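Local coordinates for hypothetical protein ylbA (PDB 1RC6) that catalyses the manganese-dependent hydrolysis of (S)-ureidoglycine to (S)-ureidoglycolate and ammonia, a step by which Escherichia coli draws nitrogen from allantoin, at residues V165-G176 with M181-G193. Numbering follows the deposited sequence.
Sequences VILLDFLPKELG and MHILSFAPGASHG
The ring of Phe-170, in an antiparallel beta hairpin at the margin of a cupin-fold sheet, meets the neighbouring strand with its edge: Met-181 O lies in the ring plane beside CD2, 3.2 Å away, and Ile-183 CG1 lies in the same plane 3.5 Å from CE2. Tyr-108 adds an edge-to-face contact to this ring. The Asp-169 carboxylate lies near the edge of the His-182 ring, the planes roughly perpendicular, but the two are modelled too close and the detail is doubtful. Leu-167 CD1 comes obliquely to within 4.0 Å of His-182 CB. Tyr-251 meets the His-182 ring with the planes only modestly inclined. Strand 166-169 is outermost in the sheet, and strand 179-186 pairs on its other side with strand 247-254. Side chains alternate between the sheet faces: Leu-167, Asp-169, His-182 and Leu-184 share one, Ile-166, Leu-168, Ile-183 and Ser-185 the other. His-182 touches Lys-253 and Leu-184 touches Tyr-249, both inferred by similarity to bind substrate, so this face probably borders the active site. With CG1 anti to its carbonyl carbon (chi1 -87°), Ile-183 turns that branch to Phe-170, while CB faces Leu-168 CB at 4.1 Å. An alanine in place of Phe-170 is likely to leave the CG1-CD1 arm of Ile-183 without its aromatic neighbour and open a gap beside Tyr-108. Asp-169 OD2 also forms a weak salt bridge with Lys-173 NZ. At the start of strand 166-169, Ser-185 N donates to Ile-166 O at 3.2 Å; toward the hairpin loop, Phe-170 N donates to Met-181 O at 3.0 Å, nearly in line with the carbonyl (166°).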
loop_
_atom_site.group_PDB
_atom_site.type_symbol
_atom_site.label_atom_id
_atom_site.label_comp_id
_atom_site.label_asym_id
_atom_site.label_seq_id
_atom_site.Cartn_x
_atom_site.Cartn_y
_atom_site.Cartn_z
ATOM N N VAL A 165 5.810 -17.463 -8.275
ATOM C CA VAL A 165 6.355 -16.159 -7.915
ATOM C C VAL A 165 6.273 -15.176 -9.083
ATOM O O VAL A 165 6.514 -15.528 -10.233
ATOM C CB VAL A 165 7.837 -16.262 -7.462
ATOM C CG1 VAL A 165 8.343 -14.909 -7.011
ATOM C CG2 VAL A 165 7.963 -17.258 -6.339
ATOM N N ILE A 166 5.919 -13.937 -8.774
ATOM C CA ILE A 166 5.804 -12.896 -9.777
ATOM C C ILE A 166 6.014 -11.551 -9.089
ATOM O O ILE A 166 5.294 -11.211 -8.147
ATOM C CB ILE A 166 4.398 -12.872 -10.418
ATOM C CG1 ILE A 166 4.124 -14.164 -11.187
ATOM C CG2 ILE A 166 4.280 -11.668 -11.339
ATOM C CD1 ILE A 166 2.732 -14.200 -11.820
ATOM N N LEU A 167 7.001 -10.790 -9.543
ATOM C CA LEU A 167 7.238 -9.479 -8.964
ATOM C C LEU A 167 6.677 -8.439 -9.916
ATOM O O LEU A 167 6.770 -8.599 -11.132
ATOM C CB LEU A 167 8.728 -9.211 -8.785
ATOM C CG LEU A 167 8.979 -7.771 -8.330
ATOM C CD1 LEU A 167 8.281 -7.549 -6.992
ATOM C CD2 LEU A 167 10.463 -7.486 -8.210
ATOM N N LEU A 168 6.066 -7.394 -9.368
ATOM C CA LEU A 168 5.559 -6.311 -10.193
ATOM C C LEU A 168 6.154 -4.993 -9.711
ATOM O O LEU A 168 6.254 -4.751 -8.504
ATOM C CB LEU A 168 4.039 -6.225 -10.129
ATOM C CG LEU A 168 3.254 -7.487 -10.471
ATOM C CD1 LEU A 168 1.802 -7.108 -10.762
ATOM C CD2 LEU A 168 3.871 -8.178 -11.688
ATOM N N ASP A 169 6.579 -4.161 -10.658
ATOM C CA ASP A 169 7.123 -2.853 -10.331
ATOM C C ASP A 169 6.128 -1.838 -10.884
ATOM O O ASP A 169 5.885 -1.778 -12.090
ATOM C CB ASP A 169 8.497 -2.655 -10.962
ATOM C CG ASP A 169 9.519 -3.643 -10.449
ATOM O OD1 ASP A 169 9.204 -4.357 -9.470
ATOM O OD2 ASP A 169 10.636 -3.700 -11.021
ATOM N N PHE A 170 5.549 -1.047 -9.989
ATOM C CA PHE A 170 4.545 -0.064 -10.356
ATOM C C PHE A 170 5.050 1.245 -10.910
ATOM O O PHE A 170 4.365 1.882 -11.695
ATOM C CB PHE A 170 3.683 0.245 -9.142
ATOM C CG PHE A 170 2.569 -0.715 -8.935
ATOM C CD1 PHE A 170 1.324 -0.472 -9.478
ATOM C CD2 PHE A 170 2.763 -1.871 -8.190
ATOM C CE1 PHE A 170 0.277 -1.371 -9.284
ATOM C CE2 PHE A 170 1.719 -2.777 -7.992
ATOM C CZ PHE A 170 0.475 -2.525 -8.542
ATOM N N LEU A 171 6.241 1.651 -10.498
ATOM C CA LEU A 171 6.779 2.934 -10.913
ATOM C C LEU A 171 8.092 2.862 -11.654
ATOM O O LEU A 171 8.772 1.852 -11.636
ATOM C CB LEU A 171 6.941 3.825 -9.670
ATOM C CG LEU A 171 5.767 4.683 -9.170
ATOM C CD1 LEU A 171 4.425 4.032 -9.472
ATOM C CD2 LEU A 171 5.934 4.936 -7.685
ATOM N N PRO A 172 8.464 3.949 -12.337
ATOM C CA PRO A 172 9.729 3.974 -13.080
ATOM C C PRO A 172 10.891 3.876 -12.084
ATOM O O PRO A 172 10.762 4.311 -10.946
ATOM C CB PRO A 172 9.684 5.336 -13.788
ATOM C CG PRO A 172 8.229 5.593 -13.956
ATOM C CD PRO A 172 7.654 5.145 -12.636
ATOM N N LYS A 173 12.017 3.322 -12.516
ATOM C CA LYS A 173 13.189 3.176 -11.653
ATOM C C LYS A 173 14.087 4.412 -11.640
ATOM O O LYS A 173 14.964 4.526 -10.798
ATOM C CB LYS A 173 14.016 1.973 -12.105
ATOM C CG LYS A 173 13.186 0.750 -12.446
ATOM C CD LYS A 173 12.619 0.082 -11.210
ATOM C CE LYS A 173 13.540 -1.023 -10.731
ATOM N NZ LYS A 173 13.635 -2.137 -11.723
ATOM N N GLU A 174 13.879 5.330 -12.576
ATOM C CA GLU A 174 14.682 6.550 -12.668
ATOM C C GLU A 174 14.788 7.332 -11.358
ATOM O O GLU A 174 13.831 7.423 -10.585
ATOM C CB GLU A 174 14.121 7.480 -13.759
ATOM C CG GLU A 174 14.507 7.124 -15.187
ATOM C CD GLU A 174 14.113 5.708 -15.580
ATOM O OE1 GLU A 174 12.908 5.376 -15.517
ATOM O OE2 GLU A 174 15.013 4.925 -15.958
ATOM N N LEU A 175 15.954 7.925 -11.137
ATOM C CA LEU A 175 16.212 8.699 -9.937
ATOM C C LEU A 175 15.175 9.771 -9.708
ATOM O O LEU A 175 15.099 10.339 -8.616
ATOM C CB LEU A 175 17.588 9.350 -10.013
ATOM C CG LEU A 175 18.760 8.406 -10.299
ATOM C CD1 LEU A 175 20.052 9.187 -10.249
ATOM C CD2 LEU A 175 18.776 7.269 -9.286
ATOM N N GLY A 176 14.390 10.067 -10.742
ATOM C CA GLY A 176 13.355 11.075 -10.606
ATOM C C GLY A 176 12.442 10.610 -9.494
ATOM O O GLY A 176 11.890 11.421 -8.723
ATOM N N MET A 181 6.277 1.024 -5.638
ATOM C CA MET A 181 5.276 0.142 -5.055
ATOM C C MET A 181 5.426 -1.195 -5.774
ATOM O O MET A 181 5.663 -1.232 -6.983
ATOM C CB MET A 181 3.856 0.689 -5.278
ATOM C CG MET A 181 3.506 1.995 -4.562
ATOM S SD MET A 181 3.352 1.893 -2.749
ATOM C CE MET A 181 2.734 0.252 -2.559
ATOM N N HIS A 182 5.309 -2.293 -5.043
ATOM C CA HIS A 182 5.439 -3.602 -5.668
ATOM C C HIS A 182 4.331 -4.536 -5.213
ATOM O O HIS A 182 3.729 -4.335 -4.164
ATOM C CB HIS A 182 6.782 -4.256 -5.311
ATOM C CG HIS A 182 7.979 -3.442 -5.673
ATOM N ND1 HIS A 182 8.482 -2.459 -4.853
ATOM C CD2 HIS A 182 8.775 -3.466 -6.764
ATOM C CE1 HIS A 182 9.543 -1.912 -5.422
ATOM N NE2 HIS A 182 9.741 -2.507 -6.585
ATOM N N ILE A 183 4.073 -5.558 -6.015
ATOM C CA ILE A 183 3.086 -6.567 -5.682
ATOM C C ILE A 183 3.787 -7.907 -5.860
ATOM O O ILE A 183 4.394 -8.149 -6.900
ATOM C CB ILE A 183 1.867 -6.533 -6.624
ATOM C CG1 ILE A 183 0.826 -5.536 -6.114
ATOM C CG2 ILE A 183 1.266 -7.934 -6.726
ATOM C CD1 ILE A 183 -0.441 -5.457 -6.977
ATOM N N LEU A 184 3.728 -8.760 -4.842
ATOM C CA LEU A 184 4.332 -10.089 -4.910
ATOM C C LEU A 184 3.208 -11.118 -4.913
ATOM O O LEU A 184 2.263 -11.008 -4.127
ATOM C CB LEU A 184 5.258 -10.332 -3.716
ATOM C CG LEU A 184 6.759 -10.223 -4.010
ATOM C CD1 LEU A 184 7.562 -10.314 -2.726
ATOM C CD2 LEU A 184 7.160 -11.331 -4.967
ATOM N N SER A 185 3.298 -12.107 -5.799
ATOM C CA SER A 185 2.267 -13.133 -5.886
ATOM C C SER A 185 2.894 -14.518 -5.772
ATOM O O SER A 185 4.004 -14.736 -6.249
ATOM C CB SER A 185 1.512 -12.999 -7.214
ATOM O OG SER A 185 0.225 -13.601 -7.156
ATOM N N PHE A 186 2.188 -15.437 -5.112
ATOM C CA PHE A 186 2.653 -16.817 -4.935
ATOM C C PHE A 186 1.538 -17.798 -5.255
ATOM O O PHE A 186 0.559 -17.900 -4.509
ATOM C CB PHE A 186 3.105 -17.083 -3.499
ATOM C CG PHE A 186 4.333 -16.338 -3.097
ATOM C CD1 PHE A 186 4.284 -14.972 -2.834
ATOM C CD2 PHE A 186 5.543 -17.004 -2.948
ATOM C CE1 PHE A 186 5.433 -14.273 -2.419
ATOM C CE2 PHE A 186 6.693 -16.321 -2.536
ATOM C CZ PHE A 186 6.639 -14.952 -2.270
ATOM N N ALA A 187 1.685 -18.520 -6.362
ATOM C CA ALA A 187 0.689 -19.505 -6.762
ATOM C C ALA A 187 0.675 -20.594 -5.695
ATOM O O ALA A 187 1.674 -20.812 -5.009
ATOM C CB ALA A 187 1.046 -20.092 -8.116
ATOM N N PRO A 188 -0.461 -21.289 -5.538
ATOM C CA PRO A 188 -0.583 -22.354 -4.537
ATOM C C PRO A 188 0.572 -23.365 -4.497
ATOM O O PRO A 188 1.324 -23.422 -3.522
ATOM C CB PRO A 188 -1.920 -23.002 -4.896
ATOM C CG PRO A 188 -2.724 -21.830 -5.372
ATOM C CD PRO A 188 -1.733 -21.101 -6.262
ATOM N N GLY A 189 0.714 -24.152 -5.559
ATOM C CA GLY A 189 1.762 -25.160 -5.601
ATOM C C GLY A 189 3.178 -24.619 -5.597
ATOM O O GLY A 189 4.133 -25.346 -5.896
ATOM N N ALA A 190 3.316 -23.344 -5.246
ATOM C CA ALA A 190 4.621 -22.686 -5.218
ATOM C C ALA A 190 5.646 -23.364 -4.303
ATOM O O ALA A 190 5.299 -23.955 -3.274
ATOM C CB ALA A 190 4.449 -21.218 -4.814
ATOM N N SER A 191 6.914 -23.274 -4.693
ATOM C CA SER A 191 7.998 -23.857 -3.914
ATOM C C SER A 191 8.969 -22.750 -3.512
ATOM O O SER A 191 10.060 -23.010 -3.003
ATOM C CB SER A 191 8.724 -24.931 -4.733
ATOM O OG SER A 191 7.873 -26.045 -4.970
ATOM N N HIS A 192 8.555 -21.512 -3.756
ATOM C CA HIS A 192 9.355 -20.343 -3.418
ATOM C C HIS A 192 8.670 -19.548 -2.309
ATOM O O HIS A 192 7.452 -19.638 -2.121
ATOM C CB HIS A 192 9.527 -19.443 -4.641
ATOM C CG HIS A 192 10.536 -19.940 -5.630
ATOM N ND1 HIS A 192 10.321 -19.900 -6.995
ATOM C CD2 HIS A 192 11.785 -20.439 -5.457
ATOM C CE1 HIS A 192 11.396 -20.353 -7.619
ATOM N NE2 HIS A 192 12.299 -20.687 -6.709
ATOM N N GLY A 193 9.468 -18.772 -1.582
ATOM C CA GLY A 193 8.944 -17.954 -0.503
ATOM C C GLY A 193 9.640 -16.607 -0.475
ATOM O O GLY A 193 10.671 -16.424 -1.122
#